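Local coordinates for protein porin (Rhodobacter capsulatus, PDB 2POR) that forms homotrimeric outer-membrane channels through which small hydrophilic solutes of up to about 0.6 kDa diffuse passively, at residues G6-V12 with L295-F301; G99-P103 with G247-V251; E54-D58 with T112-P117. One frame throughout, in Å; residues are numbered along the deposited sequence.

Contact 1 of 3, residues G6-V12 with L295-F301. With C8E ((hydroxyethyloxy)tri(ethyloxy)octane), chain G; C8E ((hydroxyethyloxy)tri(ethyloxy)octane), chain F.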
loop_
_atom_site.group_PDB
_atom_site.type_symbol
_atom_site.label_atom_id
_atom_site.label_comp_id
_atom_site.label_asym_id
_atom_site.label_seq_id
_atom_site.Cartn_x
_atom_site.Cartn_y
_atom_site.Cartn_z
ATOM N N GLY A 6 -8.557 -7.157 -11.393
ATOM C CA GLY A 6 -8.706 -7.427 -9.968
ATOM C C GLY A 6 -9.490 -8.667 -9.737
ATOM O O GLY A 6 -9.939 -9.375 -10.653
ATOM N N ASP A 7 -9.632 -8.999 -8.471
ATOM C CA ASP A 7 -10.447 -10.132 -8.076
ATOM C C ASP A 7 -10.936 -9.889 -6.651
ATOM O O ASP A 7 -10.499 -8.941 -5.986
ATOM C CB ASP A 7 -9.666 -11.465 -8.166
ATOM C CG ASP A 7 -8.324 -11.504 -7.444
ATOM O OD1 ASP A 7 -8.275 -11.254 -6.250
ATOM O OD2 ASP A 7 -7.325 -11.736 -8.086
ATOM N N ALA A 8 -11.908 -10.679 -6.227
ATOM C CA ALA A 8 -12.518 -10.575 -4.898
ATOM C C ALA A 8 -13.212 -11.895 -4.610
ATOM O O ALA A 8 -13.365 -12.741 -5.516
ATOM C CB ALA A 8 -13.550 -9.446 -4.812
ATOM N N ARG A 9 -13.502 -12.194 -3.335
ATOM C CA ARG A 9 -14.179 -13.423 -2.967
ATOM C C ARG A 9 -14.865 -13.193 -1.644
ATOM O O ARG A 9 -14.488 -12.261 -0.907
ATOM C CB ARG A 9 -13.175 -14.576 -2.882
ATOM C CG ARG A 9 -12.244 -14.494 -1.688
ATOM C CD ARG A 9 -11.119 -15.440 -1.916
ATOM N NE ARG A 9 -10.331 -15.486 -0.693
ATOM C CZ ARG A 9 -9.118 -16.057 -0.613
ATOM N NH1 ARG A 9 -8.499 -16.617 -1.664
ATOM N NH2 ARG A 9 -8.502 -16.024 0.583
ATOM N N MET A 10 -15.932 -13.902 -1.340
ATOM C CA MET A 10 -16.623 -13.758 -0.059
ATOM C C MET A 10 -17.417 -15.020 0.195
ATOM O O MET A 10 -17.803 -15.708 -0.753
ATOM C CB MET A 10 -17.546 -12.540 -0.006
ATOM C CG MET A 10 -18.770 -12.577 -0.871
ATOM S SD MET A 10 -19.785 -11.150 -0.502
ATOM C CE MET A 10 -20.710 -11.371 -1.970
ATOM N N GLY A 11 -17.563 -15.471 1.450
ATOM C CA GLY A 11 -18.264 -16.718 1.724
ATOM C C GLY A 11 -17.987 -17.087 3.154
ATOM O O GLY A 11 -17.711 -16.190 3.964
ATOM N N VAL A 12 -18.048 -18.371 3.455
ATOM C CA VAL A 12 -17.824 -18.923 4.815
ATOM C C VAL A 12 -16.801 -20.024 4.763
ATOM O O VAL A 12 -16.737 -20.767 3.779
ATOM C CB VAL A 12 -19.122 -19.493 5.453
ATOM C CG1 VAL A 12 -19.973 -18.289 5.815
ATOM C CG2 VAL A 12 -19.890 -20.431 4.533
ATOM N N LEU A 295 -17.305 -22.376 1.353
ATOM C CA LEU A 295 -18.338 -22.210 0.357
ATOM C C LEU A 295 -18.495 -20.730 0.150
ATOM O O LEU A 295 -18.786 -19.989 1.096
ATOM C CB LEU A 295 -19.648 -22.806 0.844
ATOM C CG LEU A 295 -20.831 -22.643 -0.172
ATOM C CD1 LEU A 295 -20.542 -23.405 -1.464
ATOM C CD2 LEU A 295 -22.099 -23.202 0.403
ATOM N N GLY A 296 -18.303 -20.237 -1.074
ATOM C CA GLY A 296 -18.470 -18.817 -1.298
ATOM C C GLY A 296 -18.505 -18.515 -2.785
ATOM O O GLY A 296 -18.755 -19.408 -3.597
ATOM N N VAL A 297 -18.246 -17.269 -3.144
ATOM C CA VAL A 297 -18.243 -16.817 -4.543
ATOM C C VAL A 297 -16.912 -16.174 -4.882
ATOM O O VAL A 297 -16.308 -15.538 -4.013
ATOM C CB VAL A 297 -19.415 -15.802 -4.812
ATOM C CG1 VAL A 297 -20.723 -16.558 -4.725
ATOM C CG2 VAL A 297 -19.516 -14.696 -3.800
ATOM N N LYS A 298 -16.369 -16.344 -6.079
ATOM C CA LYS A 298 -15.112 -15.732 -6.487
ATOM C C LYS A 298 -15.440 -14.805 -7.650
ATOM O O LYS A 298 -16.309 -15.165 -8.448
ATOM C CB LYS A 298 -14.126 -16.765 -6.972
ATOM C CG LYS A 298 -13.524 -17.532 -5.811
ATOM C CD LYS A 298 -12.748 -18.659 -6.369
ATOM C CE LYS A 298 -11.534 -18.086 -6.980
ATOM N NZ LYS A 298 -10.739 -19.170 -7.524
ATOM N N PHE A 299 -14.830 -13.635 -7.775
ATOM C CA PHE A 299 -15.137 -12.650 -8.805
ATOM C C PHE A 299 -13.860 -12.254 -9.496
ATOM O O PHE A 299 -12.796 -12.180 -8.861
ATOM C CB PHE A 299 -15.731 -11.422 -8.172
ATOM C CG PHE A 299 -17.011 -11.611 -7.385
ATOM C CD1 PHE A 299 -18.060 -12.365 -7.880
ATOM C CD2 PHE A 299 -17.149 -10.990 -6.166
ATOM C CE1 PHE A 299 -19.235 -12.496 -7.168
ATOM C CE2 PHE A 299 -18.334 -11.128 -5.467
ATOM C CZ PHE A 299 -19.379 -11.876 -5.958
ATOM N N LYS A 300 -13.867 -12.012 -10.787
ATOM C CA LYS A 300 -12.702 -11.507 -11.495
ATOM C C LYS A 300 -13.152 -10.195 -12.126
ATOM O O LYS A 300 -14.337 -10.067 -12.515
ATOM C CB LYS A 300 -12.290 -12.452 -12.573
ATOM C CG LYS A 300 -11.795 -13.752 -12.034
ATOM C CD LYS A 300 -10.787 -14.388 -12.994
ATOM C CE LYS A 300 -11.387 -15.006 -14.258
ATOM N NZ LYS A 300 -10.348 -15.656 -15.051
ATOM N N PHE A 301 -12.265 -9.203 -12.216
ATOM C CA PHE A 301 -12.623 -7.869 -12.648
ATOM C C PHE A 301 -11.617 -7.356 -13.647
ATOM O O PHE A 301 -10.515 -7.902 -13.744
ATOM C CB PHE A 301 -12.663 -6.820 -11.526
ATOM C CG PHE A 301 -13.651 -7.186 -10.443
ATOM C CD1 PHE A 301 -15.004 -7.004 -10.630
ATOM C CD2 PHE A 301 -13.193 -7.681 -9.232
ATOM C CE1 PHE A 301 -15.918 -7.304 -9.627
ATOM C CE2 PHE A 301 -14.115 -7.977 -8.232
ATOM C CZ PHE A 301 -15.473 -7.793 -8.415
ATOM O OXT PHE A 301 -11.974 -6.406 -14.362
HETATM C C1 C8E G . -25.351 -16.153 8.610
HETATM C C2 C8E G . -24.721 -16.832 7.372
HETATM C C3 C8E G . -24.221 -15.762 6.424
HETATM C C4 C8E G . -23.620 -16.370 5.171
HETATM C C5 C8E G . -23.167 -15.234 4.264
HETATM C C6 C8E G . -22.668 -15.739 2.921
HETATM C C7 C8E G . -22.137 -14.577 2.108
HETATM C C8 C8E G . -21.583 -14.991 0.753
HETATM O O9 C8E G . -22.469 -15.354 -0.305
HETATM C C10 C8E G . -22.112 -16.579 -0.974
HETATM C C11 C8E G . -22.550 -17.970 -0.472
HETATM O O12 C8E G . -22.412 -19.108 -1.346
HETATM C C13 C8E G . -23.653 -19.520 -1.965
HETATM C C14 C8E G . -24.147 -19.011 -3.339
HETATM O O15 C8E G . -24.441 -17.610 -3.549
HETATM C C16 C8E G . -24.684 -17.252 -4.926
HETATM C C17 C8E G . -25.963 -16.534 -5.407
HETATM O O18 C8E G . -27.224 -17.200 -5.519
HETATM C C19 C8E G . -27.373 -17.820 -6.801
HETATM C C20 C8E G . -28.383 -17.267 -7.818
HETATM O O21 C8E G . -28.344 -17.943 -9.078
HETATM C C1 C8E F . -17.651 -30.665 -2.378
HETATM C C2 C8E F . -17.908 -29.150 -2.507
HETATM C C3 C8E F . -18.816 -28.509 -1.446
HETATM C C4 C8E F . -18.216 -28.261 -0.056
HETATM C C5 C8E F . -19.276 -27.514 0.744
HETATM C C6 C8E F . -18.952 -27.380 2.219
HETATM C C7 C8E F . -20.230 -27.154 3.046
HETATM C C8 C8E F . -20.685 -25.694 3.190
HETATM O O9 C8E F . -22.067 -25.390 3.512
HETATM C C10 C8E F . -22.411 -25.081 4.886
HETATM C C11 C8E F . -22.666 -23.653 5.406
HETATM O O12 C8E F . -23.347 -23.560 6.672
HETATM C C13 C8E F . -22.534 -23.203 7.809
HETATM C C14 C8E F . -22.930 -22.089 8.809
HETATM O O15 C8E F . -22.793 -20.676 8.534
HETATM C C16 C8E F . -21.984 -20.002 9.513
HETATM C C17 C8E F . -22.017 -18.485 9.607
HETATM O O18 C8E F . -21.215 -17.826 10.585
HETATM C C19 C8E F . -22.041 -16.993 11.401
HETATM C C20 C8E F . -22.370 -17.457 12.817
HETATM O O21 C8E F . -23.317 -16.633 13.496
#
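M10 turns its CG into the gap between its own backbone N and carbonyl carbon (chi1 68°), and V297 does the same with CG2 (chi1 -69°, which sets CG1 beside the N), a pairing that lays the two side chains next to each other, pointing the same way. M10 CG meets V297 CG2 at 3.7 Å, and the extended thioether chain carries M10 CE on toward the edge of the F299 ring. A8 CB touches the edges of two rings, 4.1 Å from F299 CD2 and 3.8 Å from F301 CE2. The backbones run antiparallel at 172°, with paired N-H and C=O bonds at G6-F301, A8-F299, M10-V297 and V12-L295; this is the seam where the first and last strands close the 16-stranded barrel. The bond from V297 N to M10 O, 2.9 Å, lies nearly along the C=O axis, whereas F301 N reaches G6 O from well above the carbonyl plane. At G11 and G296 the CA atoms approach to 3.7 Å, and a CB on either would clash with the opposite backbone. One detergent molecule passes over this spot, its C10 lying 4.0 Å from V297 CG1. Cutting V297 to an alanine removes both methyls and would probably open a gap beside M10 CG and cost the detergent a contact. On the other face D7 pairs with R26, and R9 and K298 extend away from the seam. Apolar groups thus face detergent and a second subunit, whose F41 stacks on F299, while charged groups occupy the reverse face, as expected of a water-filled barrel in a membrane.

Contact 2 of 3, residues G99-P103 with G247-V251. With CA (calcium ion), chain C.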
loop_
_atom_site.group_PDB
_atom_site.type_symbol
_atom_site.label_atom_id
_atom_site.label_comp_id
_atom_site.label_asym_id
_atom_site.label_seq_id
_atom_site.Cartn_x
_atom_site.Cartn_y
_atom_site.Cartn_z
ATOM N N GLY A 99 -2.659 -28.551 1.089
ATOM C CA GLY A 99 -3.011 -27.800 -0.098
ATOM C C GLY A 99 -2.710 -28.464 -1.416
ATOM O O GLY A 99 -2.148 -29.549 -1.525
ATOM N N ASN A 100 -3.040 -27.763 -2.480
ATOM C CA ASN A 100 -2.935 -28.295 -3.844
ATOM C C ASN A 100 -1.588 -28.028 -4.446
ATOM O O ASN A 100 -1.244 -28.545 -5.496
ATOM C CB ASN A 100 -4.040 -27.642 -4.696
ATOM C CG ASN A 100 -3.836 -26.141 -4.850
ATOM O OD1 ASN A 100 -3.819 -25.372 -3.886
ATOM N ND2 ASN A 100 -3.629 -25.664 -6.067
ATOM N N ASP A 101 -0.765 -27.177 -3.856
ATOM C CA ASP A 101 0.495 -26.770 -4.441
ATOM C C ASP A 101 1.479 -27.884 -4.510
ATOM O O ASP A 101 1.555 -28.683 -3.590
ATOM C CB ASP A 101 1.108 -25.635 -3.632
ATOM C CG ASP A 101 0.186 -24.429 -3.429
ATOM O OD1 ASP A 101 -1.058 -24.480 -3.260
ATOM O OD2 ASP A 101 0.767 -23.366 -3.464
ATOM N N ILE A 102 2.225 -28.009 -5.577
ATOM C CA ILE A 102 3.216 -29.047 -5.647
ATOM C C ILE A 102 4.415 -28.557 -4.817
ATOM O O ILE A 102 4.722 -27.358 -4.854
ATOM C CB ILE A 102 3.546 -29.301 -7.171
ATOM C CG1 ILE A 102 2.376 -30.059 -7.825
ATOM C CG2 ILE A 102 4.859 -30.076 -7.344
ATOM C CD1 ILE A 102 2.612 -30.303 -9.355
ATOM N N PRO A 103 5.134 -29.436 -4.070
ATOM C CA PRO A 103 6.188 -29.033 -3.140
ATOM C C PRO A 103 7.509 -28.770 -3.811
ATOM O O PRO A 103 8.451 -29.566 -3.692
ATOM C CB PRO A 103 6.220 -30.171 -2.120
ATOM C CG PRO A 103 5.832 -31.389 -2.928
ATOM C CD PRO A 103 4.759 -30.851 -3.852
ATOM N N GLY A 247 -10.228 -32.832 -7.874
ATOM C CA GLY A 247 -9.620 -33.142 -6.606
ATOM C C GLY A 247 -8.195 -33.540 -6.830
ATOM O O GLY A 247 -7.777 -33.666 -7.982
ATOM N N TYR A 248 -7.447 -33.770 -5.751
ATOM C CA TYR A 248 -6.049 -34.127 -5.868
ATOM C C TYR A 248 -5.684 -34.994 -4.658
ATOM O O TYR A 248 -6.421 -34.976 -3.649
ATOM C CB TYR A 248 -5.166 -32.859 -5.881
ATOM C CG TYR A 248 -5.223 -32.034 -4.590
ATOM C CD1 TYR A 248 -4.381 -32.378 -3.544
ATOM C CD2 TYR A 248 -6.142 -31.010 -4.400
ATOM C CE1 TYR A 248 -4.460 -31.714 -2.328
ATOM C CE2 TYR A 248 -6.226 -30.339 -3.175
ATOM C CZ TYR A 248 -5.370 -30.695 -2.126
ATOM O OH TYR A 248 -5.398 -30.073 -0.873
ATOM N N VAL A 249 -4.565 -35.703 -4.719
ATOM C CA VAL A 249 -4.043 -36.385 -3.535
ATOM C C VAL A 249 -2.534 -36.340 -3.697
ATOM O O VAL A 249 -1.981 -36.445 -4.802
ATOM C CB VAL A 249 -4.599 -37.844 -3.428
ATOM C CG1 VAL A 249 -4.124 -38.718 -4.565
ATOM C CG2 VAL A 249 -4.136 -38.433 -2.103
ATOM N N GLN A 250 -1.836 -36.043 -2.602
ATOM C CA GLN A 250 -0.401 -35.938 -2.637
ATOM C C GLN A 250 0.109 -36.668 -1.399
ATOM O O GLN A 250 -0.622 -36.781 -0.397
ATOM C CB GLN A 250 0.099 -34.510 -2.508
ATOM C CG GLN A 250 -0.596 -33.518 -3.372
ATOM C CD GLN A 250 0.250 -32.289 -3.535
ATOM O OE1 GLN A 250 1.397 -32.366 -3.943
ATOM N NE2 GLN A 250 -0.228 -31.103 -3.226
ATOM N N VAL A 251 1.320 -37.206 -1.491
ATOM C CA VAL A 251 1.943 -37.716 -0.294
ATOM C C VAL A 251 3.360 -37.214 -0.296
ATOM O O VAL A 251 4.048 -37.020 -1.314
ATOM C CB VAL A 251 1.894 -39.311 -0.132
ATOM C CG1 VAL A 251 0.977 -39.909 -1.148
ATOM C CG2 VAL A 251 3.264 -39.907 -0.128
HETATM CA CA CA C . -3.005 -23.376 -3.052
HETATM O O HOH W 1 -5.130 -30.796 1.807
HETATM O O HOH W 2 -3.173 -22.954 -5.399
HETATM O O HOH W 3 -1.461 -21.759 -3.238
#
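Q250 NE2 donates to two backbone carbonyls, G99 O and D101 O, each at 3.0 Å, and so ties the loop before strand 118-125 to a strand of the 16-stranded porin barrel. The bond to D101 O is almost straight (178°) and lies in the amide plane of Q250, though it meets that carbonyl from above its plane; the one to G99 O is more bent. Next to this fork, N100 lies over one face of the Y248 ring, its CA 3.9 Å from the centroid and 14° off the normal, a CH-pi contact. With chi1 at 63°, Y248 turns its ring face to N100, while Y248 OH shares a hydrogen bond of 2.8 Å with a water.

Further out, the amide of Q250 is fixed from its other end, since OE1 is hydrogen-bonded to Y200. N100 ND2 bonds to L86 O, which helps to hold that amide with its oxygen turned to the calcium ion. D93 and D95 join N100 and D101 in the metal site with two waters, so the loop gives side-chain oxygens to the ion and backbone carbonyls to Q250. The ion sits 2.3 Å from N100 OD1 and 2.2 Å from D101 OD1.

Contact 3 of 3, residues E54-D58 with T112-P117. With CA (calcium ion), chain D.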
loop_
_atom_site.group_PDB
_atom_site.type_symbol
_atom_site.label_atom_id
_atom_site.label_comp_id
_atom_site.label_asym_id
_atom_site.label_seq_id
_atom_site.Cartn_x
_atom_site.Cartn_y
_atom_site.Cartn_z
ATOM N N GLU A 54 8.453 -2.184 -4.668
ATOM C CA GLU A 54 9.470 -1.175 -4.743
ATOM C C GLU A 54 10.869 -1.650 -4.298
ATOM O O GLU A 54 11.826 -0.923 -4.558
ATOM C CB GLU A 54 8.946 -0.007 -3.931
ATOM C CG GLU A 54 9.681 1.333 -4.180
ATOM C CD GLU A 54 10.799 1.720 -3.188
ATOM O OE1 GLU A 54 10.793 1.212 -2.070
ATOM O OE2 GLU A 54 11.674 2.525 -3.517
ATOM N N THR A 55 11.126 -2.823 -3.679
ATOM C CA THR A 55 12.484 -3.263 -3.343
ATOM C C THR A 55 12.843 -4.541 -4.096
ATOM O O THR A 55 13.955 -5.035 -3.967
ATOM C CB THR A 55 12.593 -3.524 -1.795
ATOM O OG1 THR A 55 11.988 -4.792 -1.567
ATOM C CG2 THR A 55 11.883 -2.486 -0.946
ATOM N N GLY A 56 11.948 -5.186 -4.866
ATOM C CA GLY A 56 12.266 -6.417 -5.594
ATOM C C GLY A 56 11.714 -7.644 -4.923
ATOM O O GLY A 56 11.787 -8.772 -5.408
ATOM N N GLU A 57 11.130 -7.449 -3.744
ATOM C CA GLU A 57 10.624 -8.552 -2.953
ATOM C C GLU A 57 9.332 -9.144 -3.500
ATOM O O GLU A 57 9.040 -10.337 -3.309
ATOM C CB GLU A 57 10.408 -8.031 -1.541
ATOM C CG GLU A 57 9.833 -9.125 -0.647
ATOM C CD GLU A 57 9.671 -8.784 0.828
ATOM O OE1 GLU A 57 9.751 -7.609 1.182
ATOM O OE2 GLU A 57 9.463 -9.715 1.613
ATOM N N ASP A 58 8.476 -8.278 -4.085
ATOM C CA ASP A 58 7.194 -8.715 -4.615
ATOM C C ASP A 58 7.073 -8.193 -6.062
ATOM O O ASP A 58 7.758 -7.238 -6.416
ATOM C CB ASP A 58 6.056 -8.133 -3.836
ATOM C CG ASP A 58 5.893 -8.750 -2.444
ATOM O OD1 ASP A 58 6.033 -9.963 -2.294
ATOM O OD2 ASP A 58 5.602 -7.989 -1.534
ATOM N N THR A 112 13.366 -15.222 -1.743
ATOM C CA THR A 112 13.060 -13.861 -2.168
ATOM C C THR A 112 12.800 -13.035 -0.916
ATOM O O THR A 112 12.081 -13.508 -0.030
ATOM C CB THR A 112 11.799 -13.874 -3.067
ATOM O OG1 THR A 112 11.974 -14.979 -3.952
ATOM C CG2 THR A 112 11.581 -12.556 -3.776
ATOM N N ALA A 113 13.293 -11.809 -0.813
ATOM C CA ALA A 113 13.106 -10.996 0.372
ATOM C C ALA A 113 13.370 -9.544 0.018
ATOM O O ALA A 113 13.724 -9.247 -1.131
ATOM C CB ALA A 113 14.110 -11.464 1.447
ATOM N N GLU A 114 13.253 -8.643 1.007
ATOM C CA GLU A 114 13.494 -7.244 0.809
ATOM C C GLU A 114 14.850 -7.055 0.189
ATOM O O GLU A 114 15.823 -7.697 0.571
ATOM C CB GLU A 114 13.382 -6.574 2.147
ATOM C CG GLU A 114 13.683 -5.084 2.026
ATOM C CD GLU A 114 13.432 -4.188 3.249
ATOM O OE1 GLU A 114 13.170 -4.706 4.331
ATOM O OE2 GLU A 114 13.495 -2.962 3.114
ATOM N N ASP A 115 14.918 -6.273 -0.887
ATOM C CA ASP A 115 16.140 -6.025 -1.653
ATOM C C ASP A 115 16.816 -7.256 -2.202
ATOM O O ASP A 115 18.031 -7.307 -2.480
ATOM C CB ASP A 115 17.193 -5.300 -0.824
ATOM C CG ASP A 115 16.843 -3.916 -0.366
ATOM O OD1 ASP A 115 16.051 -3.234 -1.025
ATOM O OD2 ASP A 115 17.392 -3.508 0.649
ATOM N N ASN A 116 16.016 -8.301 -2.367
ATOM C CA ASN A 116 16.599 -9.538 -2.799
ATOM C C ASN A 116 15.631 -10.238 -3.760
ATOM O O ASN A 116 14.914 -11.185 -3.403
ATOM C CB ASN A 116 16.935 -10.418 -1.551
ATOM C CG ASN A 116 17.885 -11.515 -2.012
ATOM O OD1 ASN A 116 19.027 -11.278 -2.527
ATOM N ND2 ASN A 116 17.405 -12.754 -1.813
ATOM N N PRO A 117 15.575 -9.792 -5.034
ATOM C CA PRO A 117 14.812 -10.475 -6.065
ATOM C C PRO A 117 15.492 -11.769 -6.516
ATOM O O PRO A 117 16.715 -11.908 -6.361
ATOM C CB PRO A 117 14.699 -9.407 -7.148
ATOM C CG PRO A 117 16.024 -8.680 -7.064
ATOM C CD PRO A 117 16.228 -8.593 -5.554
HETATM CA CA CA D . 20.948 -10.405 -3.006
HETATM O O HOH W 4 9.641 -12.576 0.760
HETATM O O HOH W 5 19.673 -8.723 -4.037
#
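T55 OG1 has two weak partners: D115 N points at it across 3.4 Å and nearly straight (171°), and the hydroxyl pairs weakly with G52 O. Its torsion (chi1 78°) places OG1 between the backbone N and carbonyl carbon. Beside it, T55 O receives a CA-H...O contact from D115 CA at 3.3 Å, and D115 OD1 touches T55 CB. E57 lies alongside, its extended chain running CB, CG and CD past A113 C and E114 N, and a water with more acceptors in reach than protons lies near E57 OE2 and T112 O.

Most of these groups meet on a type II beta turn, A113 to N116, closed by N116 N to A113 O at 2.8 Å, which presents E114 and D115 to the loop after helix 50-53. G56, with positive phi at the helix exit, faces P117; a CB there would be tight against P117 CD.

N116 points away from residues 54-58; its ND2 is hydrogen-bonded to L111 O and its OD1 binds a calcium ion at 2.2 Å. D136, K138, G140 and N20 of the third subunit share this ion, making the site intersubunit. A water on that ion donates to D115 O at 2.7 Å.

Overall arrangement
Contact 1 joins the chain's two ends, and both other contacts are nested within the loop it closes. Contacts 2 and 3 cross along the sequence: their segments alternate, and residues 99-103 and 112-117 belong to one long connection between helix 78-83 and strand 118-125. Their centres are about 28 Å apart, on opposite sides of the chain's centre, so that connection is held at two distant places. Contact 1 lies about 22 Å from contact 2 and about 28 Å from contact 3, centre to centre. Contact 2 supplies two side chains to one calcium ion and contact 3 one to another; detergent lies against contacts 1 and 2, other subunits against contacts 1 and 3.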